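Local coordinates for protein DNA-binding response regulator (Paenisporosarcina sp. TG-14, PDB 6JQS) that is a GerE-type transcription factor of a spore-forming bacterium that probably binds DNA through its LuxR-family helix-turn-helix domain, at residues A[15-20]-A[70-75]; A[20-25]-A[34-39]; A[30-35]-A[41-46]; A[49-54]-A[60-65]. All coordinates share one frame; numbering follows the deposited sequence.

Contact 1: residues A[15-20]-A[70-75]; sequences REREIF and GELSLD
The R17 guanidinium turns one edge to E71, and E71 OE2 lies just 4° out of its plane. The backbone oxygen of E71 also sits at the guanidinium edge, in the same plane. The ring of F20, whose CB touches L72, has E16 O at its edge, in plane. R17 holds the carboxylate side-on, with two nitrogens on one oxygen: R17 NE donates to E71 OE2 at 2.8 Å, and R17 NH2 to E71 OE2 at 2.9 Å. NE comes nearly along the C-O axis, whereas NH2 comes from above the carboxylate plane. The guanidinium and carboxylate planes are 39° apart. The R17 chain runs out straight and bends at chi3 (-56°), which turns its head onto E71. S10 OG holds the other oxygen, E71 OE1.

This tail leaves helix 59-68 of the LuxR-type four-helix domain through a Schellman motif at G70, then passes beside helix 14-24. Beside the salt bridge, L72 packs on the helix: L72 CD1 meets F20 CB at 3.9 Å, and L72 CD2 lies 3.7 Å from the backbone oxygen R17 O. The F20 side chain also touches T50, A62 and L66.

Contact 2: residues A[20-25]-A[34-39]; sequences FQLLVR and IQLKIS
No polar bond ties L22 to Q35 or L36, and the shortest sound polar bond within the two segments is the helix bond from V24 N to F20 O, at 3.0 Å. What joins the segments is L22. Its CD1 methyl meets the amide group of Q35, with L22 CD1 and Q35 CD 4.0 Å apart. The amide nitrogen Q35 NE2 is 4.1 Å from L22 CD2, so both methyls of the leucine border the amide. The Q35 chain leaves with CG anti to the backbone N (chi1 -170°) and stays extended beyond CG, which carries the amide across to L22.

The two segments belong to successive helices, 14-24 and 29-36, of the LuxR-type domain. The second of these is the first helix of the helix-turn-helix and ends here in a Schellman motif, with K37 at positive phi. Just before that end, L36 adds a looser apolar touch: L22 CD1 and L36 CG are 4.4 Å apart. Y27, in the loop between the helices, touches both L22 and Q35. L36 also packs on I19 and E18, about one turn before L22.

Contact 3: residues A[30-35]-A[41-46]; sequences KDISIQ and KTVRNH
Apolar packing joins I32 and S33 to V43, and the two methyls of V43 divide the work. V43 CG1 meets I32 CG2 at 4.0 Å. V43 CG2 goes to the serine, 3.8 Å from S33 CB and 3.9 Å from S33 CA. With CG1 anti to the backbone N (chi1 171°), V43 spreads both methyls over helix 29-36. The small serine allows a close approach here: the CA atoms of S33 and V43 are 6.3 Å apart. I32 also packs on L22 and L23, and V43 on I38 and T29.

No hydrogen bond crosses between these segments. The hydroxyl of S33 is turned back to its own helix, where S33 OG donates to K30 O at 2.7 Å. The donor is tilted 21° from the carbonyl plane. K30 O also accepts the helix bond from I34 N, at 3.2 Å. S33 OG also has a weak bond to T29 O, so the buried hydroxyl is satisfied within its own helix while S33 CB meets V43.

Among charged groups, R44 forms a salt bridge with E40 of its own helix. All three touching residues are buried. A short turn joins helix 29-36 to helix 40-54, and the pair is the helix-turn-helix of the LuxR family. In this motif the second helix is the recognition helix, so helix 40-54 probably enters the DNA major groove.

Contact 4: residues A[49-54]-A[60-65]; sequences NTIQKL and SQAILE
L54 reaches from helix 40-54 onto A62 and E65 of helix 59-68. Its CB points toward that helix but is still too far to touch it. CG lies anti to the carbonyl carbon (chi1 -65°) and serves as the branch point. From there CD1 does the touching. It lies over the backbone of the facing helix, with L54 CD1 3.9 Å from A62 O and 4.0 Å from A62 CA. The same methyl is 4.1 Å from A62 CB. It is also 4.3 Å from E65 CB. The leucine also packs on L66, one turn after A62.

I51, one turn earlier, touches A62 as well. I51 CG1 is 4.1 Å from A62 CB, so the alanine methyl has two large neighbours from one helix. The A62 side chain also meets F20 of helix 14-24 and V56 in the loop before its own helix. The nearest CA atoms, those of I51 and A62, are 5.7 Å apart. The short helix segments cross at 63°, with their axes 9.6 Å apart at closest approach.

E65 contributes its CB here, while its carboxylate forms a salt bridge with R68 of the same helix. No hydrogen bond spans the two segments. The last two helices of the LuxR-type domain are thus held here by apolar contacts, which have no preferred direction. Their fit probably rests on the shapes of I51, L54 and the small A62, while the acid group is paired along its own helix.

How the contacts relate
Contact 3 is the buried one, since all its touching residues are enclosed; contacts 1, 2 and 4 are partly exposed. Only contact 1 has polar bonds across it, where the C-terminal tail lies on helix 14-24. The three helix-helix contacts are apolar or nearly so. Contacts 1 and 2 use helix 14-24 and share F20, and Q21 NE2 of contact 2 probably bonds to S73 O of contact 1. Contacts 2 and 3 share helix 29-36, with centres about 6 Å apart. Contacts 3 and 4 share helix 40-54 but lie on opposite sides of the chain's centre. F20 bridges to contact 4 through T50 and A62. Contact 1 closes the chain around the other three.

Contact 1: residues A[15-20]-A[70-75]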
loop_
_atom_site.group_PDB
_atom_site.type_symbol
_atom_site.label_atom_id
_atom_site.label_comp_id
_atom_site.label_asym_id
_atom_site.label_seq_id
_atom_site.Cartn_x
_atom_site.Cartn_y
_atom_site.Cartn_z
ATOM N N ARG A 15 -1.884 8.767 0.135
ATOM C CA ARG A 15 -0.637 8.233 0.728
ATOM C C ARG A 15 -0.671 6.707 0.665
ATOM O O ARG A 15 0.326 6.182 0.228
ATOM C CB ARG A 15 -0.430 8.739 2.156
ATOM C CG ARG A 15 0.792 8.127 2.813
ATOM C CD ARG A 15 1.388 9.050 3.847
ATOM N NE ARG A 15 2.227 10.091 3.254
ATOM C CZ ARG A 15 2.665 11.155 3.931
ATOM N NH1 ARG A 15 3.416 12.072 3.334
ATOM N NH2 ARG A 15 2.327 11.310 5.202
ATOM N N GLU A 16 -1.750 6.065 1.142
ATOM C CA GLU A 16 -1.969 4.593 1.154
ATOM C C GLU A 16 -1.830 4.072 -0.285
ATOM O O GLU A 16 -1.129 3.110 -0.483
ATOM C CB GLU A 16 -3.347 4.242 1.722
ATOM C CG GLU A 16 -3.480 4.250 3.259
ATOM C CD GLU A 16 -4.929 4.123 3.759
ATOM O OE1 GLU A 16 -5.804 4.618 3.020
ATOM O OE2 GLU A 16 -5.213 3.445 4.837
ATOM N N ARG A 17 -2.461 4.717 -1.268
ATOM C CA ARG A 17 -2.335 4.288 -2.697
ATOM C C ARG A 17 -0.875 4.389 -3.148
ATOM O O ARG A 17 -0.385 3.462 -3.778
ATOM C CB ARG A 17 -3.223 5.130 -3.627
ATOM C CG ARG A 17 -3.127 4.702 -5.090
ATOM C CD ARG A 17 -3.904 5.575 -6.083
ATOM N NE ARG A 17 -5.309 5.651 -5.715
ATOM C CZ ARG A 17 -5.839 6.608 -4.948
ATOM N NH1 ARG A 17 -5.090 7.585 -4.469
ATOM N NH2 ARG A 17 -7.122 6.584 -4.649
ATOM N N GLU A 18 -0.153 5.442 -2.783
ATOM C CA GLU A 18 1.266 5.574 -3.196
ATOM C C GLU A 18 2.101 4.487 -2.529
ATOM O O GLU A 18 3.071 4.044 -3.143
ATOM C CB GLU A 18 1.953 6.868 -2.762
ATOM C CG GLU A 18 1.465 8.144 -3.423
ATOM C CD GLU A 18 2.085 9.343 -2.704
ATOM O OE1 GLU A 18 1.367 10.023 -1.938
ATOM O OE2 GLU A 18 3.307 9.559 -2.878
ATOM N N ILE A 19 1.854 4.176 -1.259
ATOM C CA ILE A 19 2.607 3.074 -0.605
ATOM C C ILE A 19 2.417 1.742 -1.366
ATOM O O ILE A 19 3.426 1.001 -1.566
ATOM C CB ILE A 19 2.239 2.948 0.878
ATOM C CG1 ILE A 19 2.767 4.141 1.677
ATOM C CG2 ILE A 19 2.742 1.604 1.402
ATOM C CD1 ILE A 19 2.099 4.304 3.059
ATOM N N PHE A 20 1.186 1.359 -1.666
ATOM C CA PHE A 20 0.885 0.075 -2.335
ATOM C C PHE A 20 1.405 0.115 -3.787
ATOM O O PHE A 20 1.813 -0.961 -4.256
ATOM C CB PHE A 20 -0.594 -0.279 -2.248
ATOM C CG PHE A 20 -0.981 -0.885 -0.926
ATOM C CD1 PHE A 20 -0.842 -2.239 -0.730
ATOM C CD2 PHE A 20 -1.291 -0.099 0.171
ATOM C CE1 PHE A 20 -1.048 -2.818 0.514
ATOM C CE2 PHE A 20 -1.537 -0.690 1.414
ATOM C CZ PHE A 20 -1.408 -2.040 1.573
ATOM N N GLY A 70 -9.211 -1.298 -9.367
ATOM C CA GLY A 70 -8.699 -0.254 -10.273
ATOM C C GLY A 70 -7.892 0.819 -9.560
ATOM O O GLY A 70 -7.580 1.815 -10.204
ATOM N N GLU A 71 -7.471 0.596 -8.304
ATOM C CA GLU A 71 -6.705 1.593 -7.521
ATOM C C GLU A 71 -5.211 1.599 -7.820
ATOM O O GLU A 71 -4.548 2.597 -7.468
ATOM C CB GLU A 71 -6.893 1.339 -6.020
ATOM C CG GLU A 71 -8.250 1.756 -5.547
ATOM C CD GLU A 71 -8.548 3.258 -5.633
ATOM O OE1 GLU A 71 -9.717 3.622 -5.418
ATOM O OE2 GLU A 71 -7.631 4.064 -5.948
ATOM N N LEU A 72 -4.660 0.506 -8.339
ATOM C CA LEU A 72 -3.220 0.384 -8.629
ATOM C C LEU A 72 -3.078 -0.012 -10.112
ATOM O O LEU A 72 -3.980 -0.651 -10.616
ATOM C CB LEU A 72 -2.596 -0.696 -7.736
ATOM C CG LEU A 72 -2.672 -0.492 -6.212
ATOM C CD1 LEU A 72 -2.099 -1.722 -5.506
ATOM C CD2 LEU A 72 -1.938 0.743 -5.787
ATOM N N SER A 73 -1.919 0.217 -10.686
ATOM C CA SER A 73 -1.509 -0.404 -11.972
ATOM C C SER A 73 -0.448 -1.457 -11.691
ATOM O O SER A 73 0.356 -1.247 -10.787
ATOM C CB SER A 73 -0.956 0.602 -12.914
ATOM O OG SER A 73 0.009 1.389 -12.247
ATOM N N LEU A 74 -0.350 -2.432 -12.581
ATOM C CA LEU A 74 0.653 -3.526 -12.547
ATOM C C LEU A 74 2.088 -2.986 -12.712
ATOM O O LEU A 74 3.049 -3.629 -12.179
ATOM C CB LEU A 74 0.220 -4.442 -13.691
ATOM C CG LEU A 74 0.246 -5.941 -13.436
ATOM C CD1 LEU A 74 -0.155 -6.311 -12.023
ATOM C CD2 LEU A 74 -0.604 -6.642 -14.476
ATOM N N ASP A 75 2.229 -1.815 -13.336
ATOM C CA ASP A 75 3.526 -1.184 -13.703
ATOM C C ASP A 75 4.008 -0.282 -12.561
ATOM O O ASP A 75 3.301 0.690 -12.335
ATOM C CB ASP A 75 3.400 -0.388 -15.013
ATOM C CG ASP A 75 3.121 -1.257 -16.228
ATOM O OD1 ASP A 75 3.386 -2.488 -16.132
ATOM O OD2 ASP A 75 2.638 -0.691 -17.277
#

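Contact 2: residues A[20-25]-A[34-39]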
loop_
_atom_site.group_PDB
_atom_site.type_symbol
_atom_site.label_atom_id
_atom_site.label_comp_id
_atom_site.label_asym_id
_atom_site.label_seq_id
_atom_site.Cartn_x
_atom_site.Cartn_y
_atom_site.Cartn_z
ATOM N N PHE A 20 1.186 1.359 -1.666
ATOM C CA PHE A 20 0.885 0.075 -2.335
ATOM C C PHE A 20 1.405 0.115 -3.787
ATOM O O PHE A 20 1.813 -0.961 -4.256
ATOM C CB PHE A 20 -0.594 -0.279 -2.248
ATOM C CG PHE A 20 -0.981 -0.885 -0.926
ATOM C CD1 PHE A 20 -0.842 -2.239 -0.730
ATOM C CD2 PHE A 20 -1.291 -0.099 0.171
ATOM C CE1 PHE A 20 -1.048 -2.818 0.514
ATOM C CE2 PHE A 20 -1.537 -0.690 1.414
ATOM C CZ PHE A 20 -1.408 -2.040 1.573
ATOM N N GLN A 21 1.339 1.248 -4.495
ATOM C CA GLN A 21 1.946 1.326 -5.870
ATOM C C GLN A 21 3.449 1.035 -5.794
ATOM O O GLN A 21 3.976 0.389 -6.688
ATOM C CB GLN A 21 1.665 2.679 -6.538
ATOM C CG GLN A 21 1.997 2.659 -8.027
ATOM C CD GLN A 21 1.182 1.629 -8.794
ATOM O OE1 GLN A 21 0.005 1.809 -9.069
ATOM N NE2 GLN A 21 1.760 0.468 -9.012
ATOM N N LEU A 22 4.144 1.439 -4.731
ATOM C CA LEU A 22 5.572 1.108 -4.566
ATOM C C LEU A 22 5.794 -0.341 -4.160
ATOM O O LEU A 22 6.836 -0.880 -4.591
ATOM C CB LEU A 22 6.260 2.090 -3.590
ATOM C CG LEU A 22 6.193 3.566 -4.001
ATOM C CD1 LEU A 22 7.019 4.436 -3.054
ATOM C CD2 LEU A 22 6.677 3.790 -5.427
ATOM N N LEU A 23 4.947 -0.961 -3.317
ATOM C CA LEU A 23 5.049 -2.411 -3.074
ATOM C C LEU A 23 4.898 -3.148 -4.415
ATOM O O LEU A 23 5.624 -4.052 -4.702
ATOM C CB LEU A 23 3.966 -2.841 -2.089
ATOM C CG LEU A 23 4.191 -2.384 -0.649
ATOM C CD1 LEU A 23 2.934 -2.652 0.169
ATOM C CD2 LEU A 23 5.395 -3.080 -0.053
ATOM N N VAL A 24 3.946 -2.766 -5.248
ATOM C CA VAL A 24 3.866 -3.460 -6.575
ATOM C C VAL A 24 5.253 -3.450 -7.232
ATOM O O VAL A 24 5.649 -4.482 -7.884
ATOM C CB VAL A 24 2.789 -2.766 -7.422
ATOM C CG1 VAL A 24 2.918 -3.157 -8.871
ATOM C CG2 VAL A 24 1.428 -3.092 -6.869
ATOM N N ARG A 25 6.010 -2.348 -7.094
ATOM C CA ARG A 25 7.328 -2.164 -7.752
ATOM C C ARG A 25 8.463 -2.769 -6.921
ATOM O O ARG A 25 9.605 -2.474 -7.218
ATOM C CB ARG A 25 7.580 -0.678 -8.005
ATOM C CG ARG A 25 6.614 -0.093 -9.011
ATOM C CD ARG A 25 6.890 1.328 -9.359
ATOM N NE ARG A 25 5.684 1.769 -10.041
ATOM C CZ ARG A 25 5.122 2.959 -9.919
ATOM N NH1 ARG A 25 5.652 3.879 -9.137
ATOM N NH2 ARG A 25 3.996 3.211 -10.572
ATOM N N ILE A 34 11.833 6.337 2.860
ATOM C CA ILE A 34 12.821 7.279 2.251
ATOM C C ILE A 34 12.125 8.059 1.121
ATOM O O ILE A 34 12.002 9.281 1.249
ATOM C CB ILE A 34 14.089 6.528 1.802
ATOM C CG1 ILE A 34 14.862 6.014 3.021
ATOM C CG2 ILE A 34 14.951 7.396 0.898
ATOM C CD1 ILE A 34 16.051 5.142 2.693
ATOM N N GLN A 35 11.612 7.390 0.089
ATOM C CA GLN A 35 11.003 8.092 -1.073
ATOM C C GLN A 35 9.866 9.027 -0.649
ATOM O O GLN A 35 9.779 10.105 -1.233
ATOM C CB GLN A 35 10.469 7.118 -2.117
ATOM C CG GLN A 35 10.065 7.844 -3.394
ATOM C CD GLN A 35 9.836 6.894 -4.538
ATOM O OE1 GLN A 35 10.498 5.863 -4.654
ATOM N NE2 GLN A 35 8.868 7.227 -5.375
ATOM N N LEU A 36 8.973 8.627 0.271
ATOM C CA LEU A 36 7.793 9.468 0.653
ATOM C C LEU A 36 8.128 10.382 1.851
ATOM O O LEU A 36 7.312 11.242 2.170
ATOM C CB LEU A 36 6.588 8.577 0.949
ATOM C CG LEU A 36 6.140 7.639 -0.179
ATOM C CD1 LEU A 36 4.965 6.796 0.283
ATOM C CD2 LEU A 36 5.763 8.399 -1.444
ATOM N N LYS A 37 9.293 10.208 2.463
ATOM C CA LYS A 37 9.846 11.067 3.551
ATOM C C LYS A 37 8.928 10.949 4.777
ATOM O O LYS A 37 8.402 11.958 5.252
ATOM C CB LYS A 37 10.099 12.494 3.038
ATOM C CG LYS A 37 11.425 12.671 2.291
ATOM C CD LYS A 37 11.823 14.115 1.998
ATOM C CE LYS A 37 11.461 14.577 0.600
ATOM N NZ LYS A 37 10.027 14.353 0.309
ATOM N N ILE A 38 8.755 9.721 5.258
ATOM C CA ILE A 38 7.954 9.388 6.471
ATOM C C ILE A 38 8.694 8.264 7.179
ATOM O O ILE A 38 9.584 7.665 6.549
ATOM C CB ILE A 38 6.506 8.998 6.105
ATOM C CG1 ILE A 38 6.443 7.721 5.258
ATOM C CG2 ILE A 38 5.769 10.164 5.455
ATOM C CD1 ILE A 38 5.010 7.262 5.003
ATOM N N SER A 39 8.293 7.890 8.390
ATOM C CA SER A 39 9.037 6.832 9.112
ATOM C C SER A 39 8.628 5.471 8.549
ATOM O O SER A 39 7.506 5.332 8.027
ATOM C CB SER A 39 8.866 6.907 10.610
ATOM O OG SER A 39 7.798 6.099 11.036
#

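Contact 3: residues A[30-35]-A[41-46]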
loop_
_atom_site.group_PDB
_atom_site.type_symbol
_atom_site.label_atom_id
_atom_site.label_comp_id
_atom_site.label_asym_id
_atom_site.label_seq_id
_atom_site.Cartn_x
_atom_site.Cartn_y
_atom_site.Cartn_z
ATOM N N LYS A 30 11.365 0.220 3.910
ATOM C CA LYS A 30 12.497 1.144 4.174
ATOM C C LYS A 30 12.721 2.049 2.966
ATOM O O LYS A 30 12.687 3.250 3.169
ATOM C CB LYS A 30 13.769 0.383 4.547
ATOM C CG LYS A 30 14.997 1.268 4.709
ATOM C CD LYS A 30 15.851 0.866 5.901
ATOM C CE LYS A 30 16.871 1.929 6.260
ATOM N NZ LYS A 30 17.900 2.069 5.199
ATOM N N ASP A 31 12.816 1.499 1.749
ATOM C CA ASP A 31 12.845 2.297 0.485
ATOM C C ASP A 31 11.637 3.234 0.418
ATOM O O ASP A 31 11.790 4.405 -0.016
ATOM C CB ASP A 31 12.894 1.397 -0.762
ATOM C CG ASP A 31 14.063 0.416 -0.826
ATOM O OD1 ASP A 31 15.112 0.704 -0.183
ATOM O OD2 ASP A 31 13.920 -0.637 -1.524
ATOM N N ILE A 32 10.433 2.741 0.729
ATOM C CA ILE A 32 9.170 3.530 0.574
ATOM C C ILE A 32 9.225 4.753 1.520
ATOM O O ILE A 32 8.755 5.875 1.157
ATOM C CB ILE A 32 7.940 2.630 0.839
ATOM C CG1 ILE A 32 7.824 1.490 -0.190
ATOM C CG2 ILE A 32 6.662 3.458 0.888
ATOM C CD1 ILE A 32 6.558 0.663 -0.085
ATOM N N SER A 33 9.709 4.536 2.734
ATOM C CA SER A 33 9.696 5.576 3.793
ATOM C C SER A 33 10.652 6.704 3.373
ATOM O O SER A 33 10.238 7.876 3.431
ATOM C CB SER A 33 10.043 4.972 5.111
ATOM O OG SER A 33 11.354 4.483 5.102
ATOM N N ILE A 34 11.833 6.337 2.860
ATOM C CA ILE A 34 12.821 7.279 2.251
ATOM C C ILE A 34 12.125 8.059 1.121
ATOM O O ILE A 34 12.002 9.281 1.249
ATOM C CB ILE A 34 14.089 6.528 1.802
ATOM C CG1 ILE A 34 14.862 6.014 3.021
ATOM C CG2 ILE A 34 14.951 7.396 0.898
ATOM C CD1 ILE A 34 16.051 5.142 2.693
ATOM N N GLN A 35 11.612 7.390 0.089
ATOM C CA GLN A 35 11.003 8.092 -1.073
ATOM C C GLN A 35 9.866 9.027 -0.649
ATOM O O GLN A 35 9.779 10.105 -1.233
ATOM C CB GLN A 35 10.469 7.118 -2.117
ATOM C CG GLN A 35 10.065 7.844 -3.394
ATOM C CD GLN A 35 9.836 6.894 -4.538
ATOM O OE1 GLN A 35 10.498 5.863 -4.654
ATOM N NE2 GLN A 35 8.868 7.227 -5.375
ATOM N N LYS A 41 7.976 2.901 10.345
ATOM C CA LYS A 41 6.905 2.446 11.277
ATOM C C LYS A 41 5.533 2.884 10.759
ATOM O O LYS A 41 4.552 2.074 10.915
ATOM C CB LYS A 41 7.165 2.957 12.697
ATOM C CG LYS A 41 8.330 2.279 13.391
ATOM C CD LYS A 41 8.614 2.821 14.777
ATOM C CE LYS A 41 10.007 2.460 15.243
ATOM N NZ LYS A 41 10.182 2.741 16.690
ATOM N N THR A 42 5.460 4.092 10.203
ATOM C CA THR A 42 4.210 4.704 9.691
ATOM C C THR A 42 3.814 3.957 8.399
ATOM O O THR A 42 2.623 3.696 8.232
ATOM C CB THR A 42 4.376 6.194 9.420
ATOM O OG1 THR A 42 4.824 6.840 10.608
ATOM C CG2 THR A 42 3.105 6.875 8.936
ATOM N N VAL A 43 4.796 3.648 7.535
ATOM C CA VAL A 43 4.572 2.855 6.284
ATOM C C VAL A 43 3.941 1.521 6.656
ATOM O O VAL A 43 2.848 1.198 6.137
ATOM C CB VAL A 43 5.849 2.640 5.466
ATOM C CG1 VAL A 43 5.629 1.650 4.319
ATOM C CG2 VAL A 43 6.388 3.953 4.970
ATOM N N ARG A 44 4.555 0.799 7.585
ATOM C CA ARG A 44 4.013 -0.491 8.110
ATOM C C ARG A 44 2.593 -0.348 8.662
ATOM O O ARG A 44 1.746 -1.261 8.378
ATOM C CB ARG A 44 4.969 -1.052 9.163
ATOM C CG ARG A 44 6.288 -1.552 8.596
ATOM C CD ARG A 44 6.880 -2.518 9.603
ATOM N NE ARG A 44 8.183 -2.999 9.206
ATOM C CZ ARG A 44 9.345 -2.423 9.507
ATOM N NH1 ARG A 44 9.397 -1.302 10.216
ATOM N NH2 ARG A 44 10.466 -2.982 9.079
ATOM N N ASN A 45 2.317 0.684 9.471
ATOM C CA ASN A 45 0.983 0.899 10.093
ATOM C C ASN A 45 -0.036 1.239 8.998
ATOM O O ASN A 45 -1.189 0.810 9.118
ATOM C CB ASN A 45 1.017 1.914 11.232
ATOM C CG ASN A 45 1.694 1.327 12.460
ATOM O OD1 ASN A 45 1.470 0.172 12.789
ATOM N ND2 ASN A 45 2.518 2.102 13.117
ATOM N N HIS A 46 0.373 1.907 7.939
ATOM C CA HIS A 46 -0.565 2.217 6.822
ATOM C C HIS A 46 -0.985 0.924 6.104
ATOM O O HIS A 46 -2.159 0.775 5.727
ATOM C CB HIS A 46 0.096 3.190 5.858
ATOM C CG HIS A 46 -0.111 4.620 6.189
ATOM N ND1 HIS A 46 0.959 5.476 6.444
ATOM C CD2 HIS A 46 -1.237 5.351 6.322
ATOM C CE1 HIS A 46 0.486 6.670 6.710
ATOM N NE2 HIS A 46 -0.844 6.606 6.687
#

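Contact 4: residues A[49-54]-A[60-65]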
loop_
_atom_site.group_PDB
_atom_site.type_symbol
_atom_site.label_atom_id
_atom_site.label_comp_id
_atom_site.label_asym_id
_atom_site.label_seq_id
_atom_site.Cartn_x
_atom_site.Cartn_y
_atom_site.Cartn_z
ATOM N N ASN A 49 -3.283 -1.067 8.304
ATOM C CA ASN A 49 -4.618 -0.440 8.279
ATOM C C ASN A 49 -5.346 -0.834 6.995
ATOM O O ASN A 49 -6.560 -1.076 7.057
ATOM C CB ASN A 49 -4.451 1.072 8.430
ATOM C CG ASN A 49 -5.699 1.755 8.921
ATOM O OD1 ASN A 49 -6.403 1.202 9.749
ATOM N ND2 ASN A 49 -5.942 2.956 8.429
ATOM N N THR A 50 -4.670 -0.823 5.837
ATOM C CA THR A 50 -5.336 -1.111 4.518
ATOM C C THR A 50 -5.748 -2.586 4.507
ATOM O O THR A 50 -6.846 -2.946 4.075
ATOM C CB THR A 50 -4.407 -0.766 3.348
ATOM O OG1 THR A 50 -4.019 0.581 3.562
ATOM C CG2 THR A 50 -5.065 -0.880 1.987
ATOM N N ILE A 51 -4.862 -3.466 4.989
ATOM C CA ILE A 51 -5.129 -4.924 5.070
ATOM C C ILE A 51 -6.437 -5.126 5.818
ATOM O O ILE A 51 -7.275 -5.970 5.370
ATOM C CB ILE A 51 -3.942 -5.681 5.715
ATOM C CG1 ILE A 51 -2.778 -5.797 4.732
ATOM C CG2 ILE A 51 -4.378 -7.038 6.238
ATOM C CD1 ILE A 51 -1.442 -6.086 5.432
ATOM N N GLN A 52 -6.608 -4.420 6.927
ATOM C CA GLN A 52 -7.801 -4.571 7.804
ATOM C C GLN A 52 -9.014 -3.962 7.087
ATOM O O GLN A 52 -10.045 -4.604 7.056
ATOM C CB GLN A 52 -7.558 -3.935 9.178
ATOM C CG GLN A 52 -6.544 -4.722 10.011
ATOM C CD GLN A 52 -6.931 -6.155 10.324
ATOM O OE1 GLN A 52 -6.410 -7.131 9.749
ATOM N NE2 GLN A 52 -7.847 -6.293 11.276
ATOM N N LYS A 53 -8.882 -2.782 6.494
ATOM C CA LYS A 53 -10.008 -2.129 5.753
ATOM C C LYS A 53 -10.507 -3.074 4.646
ATOM O O LYS A 53 -11.708 -3.268 4.513
ATOM C CB LYS A 53 -9.562 -0.782 5.190
ATOM C CG LYS A 53 -9.378 0.343 6.196
ATOM C CD LYS A 53 -9.590 1.736 5.593
ATOM C CE LYS A 53 -11.053 2.161 5.581
ATOM N NZ LYS A 53 -11.500 2.672 4.254
ATOM N N LEU A 54 -9.617 -3.735 3.913
ATOM C CA LEU A 54 -10.006 -4.531 2.718
ATOM C C LEU A 54 -10.521 -5.906 3.139
ATOM O O LEU A 54 -11.135 -6.565 2.283
ATOM C CB LEU A 54 -8.806 -4.687 1.783
ATOM C CG LEU A 54 -8.319 -3.392 1.174
ATOM C CD1 LEU A 54 -6.989 -3.616 0.467
ATOM C CD2 LEU A 54 -9.352 -2.819 0.239
ATOM N N SER A 60 0.017 -9.345 -0.021
ATOM C CA SER A 60 -0.175 -9.887 -1.393
ATOM C C SER A 60 -1.654 -9.762 -1.789
ATOM O O SER A 60 -1.952 -9.142 -2.822
ATOM C CB SER A 60 0.327 -11.331 -1.538
ATOM O OG SER A 60 0.155 -11.733 -2.913
ATOM N N GLN A 61 -2.557 -10.230 -0.924
ATOM C CA GLN A 61 -4.019 -10.178 -1.180
ATOM C C GLN A 61 -4.485 -8.709 -1.151
ATOM O O GLN A 61 -5.428 -8.407 -1.895
ATOM C CB GLN A 61 -4.798 -11.094 -0.207
ATOM C CG GLN A 61 -4.814 -12.596 -0.565
ATOM C CD GLN A 61 -5.352 -12.847 -1.962
ATOM O OE1 GLN A 61 -6.423 -12.374 -2.333
ATOM N NE2 GLN A 61 -4.590 -13.535 -2.795
ATOM N N ALA A 62 -3.887 -7.811 -0.344
ATOM C CA ALA A 62 -4.184 -6.345 -0.378
ATOM C C ALA A 62 -3.890 -5.790 -1.784
ATOM O O ALA A 62 -4.781 -5.174 -2.351
ATOM C CB ALA A 62 -3.434 -5.560 0.667
ATOM N N ILE A 63 -2.681 -5.997 -2.303
ATOM C CA ILE A 63 -2.275 -5.602 -3.692
ATOM C C ILE A 63 -3.323 -6.112 -4.695
ATOM O O ILE A 63 -3.768 -5.305 -5.491
ATOM C CB ILE A 63 -0.840 -6.082 -4.020
ATOM C CG1 ILE A 63 0.161 -5.379 -3.106
ATOM C CG2 ILE A 63 -0.476 -5.875 -5.484
ATOM C CD1 ILE A 63 1.539 -6.015 -2.966
ATOM N N LEU A 64 -3.646 -7.403 -4.682
ATOM C CA LEU A 64 -4.533 -8.026 -5.696
ATOM C C LEU A 64 -5.916 -7.398 -5.538
ATOM O O LEU A 64 -6.552 -7.127 -6.592
ATOM C CB LEU A 64 -4.553 -9.551 -5.568
ATOM C CG LEU A 64 -3.199 -10.242 -5.811
ATOM C CD1 LEU A 64 -3.273 -11.696 -5.447
ATOM C CD2 LEU A 64 -2.732 -10.083 -7.254
ATOM N N GLU A 65 -6.379 -7.138 -4.306
ATOM C CA GLU A 65 -7.708 -6.478 -4.087
ATOM C C GLU A 65 -7.751 -5.087 -4.717
ATOM O O GLU A 65 -8.750 -4.786 -5.459
ATOM C CB GLU A 65 -8.099 -6.424 -2.608
ATOM C CG GLU A 65 -8.746 -7.708 -2.162
ATOM C CD GLU A 65 -10.079 -8.034 -2.830
ATOM O OE1 GLU A 65 -11.072 -7.272 -2.612
ATOM O OE2 GLU A 65 -10.127 -9.024 -3.565
#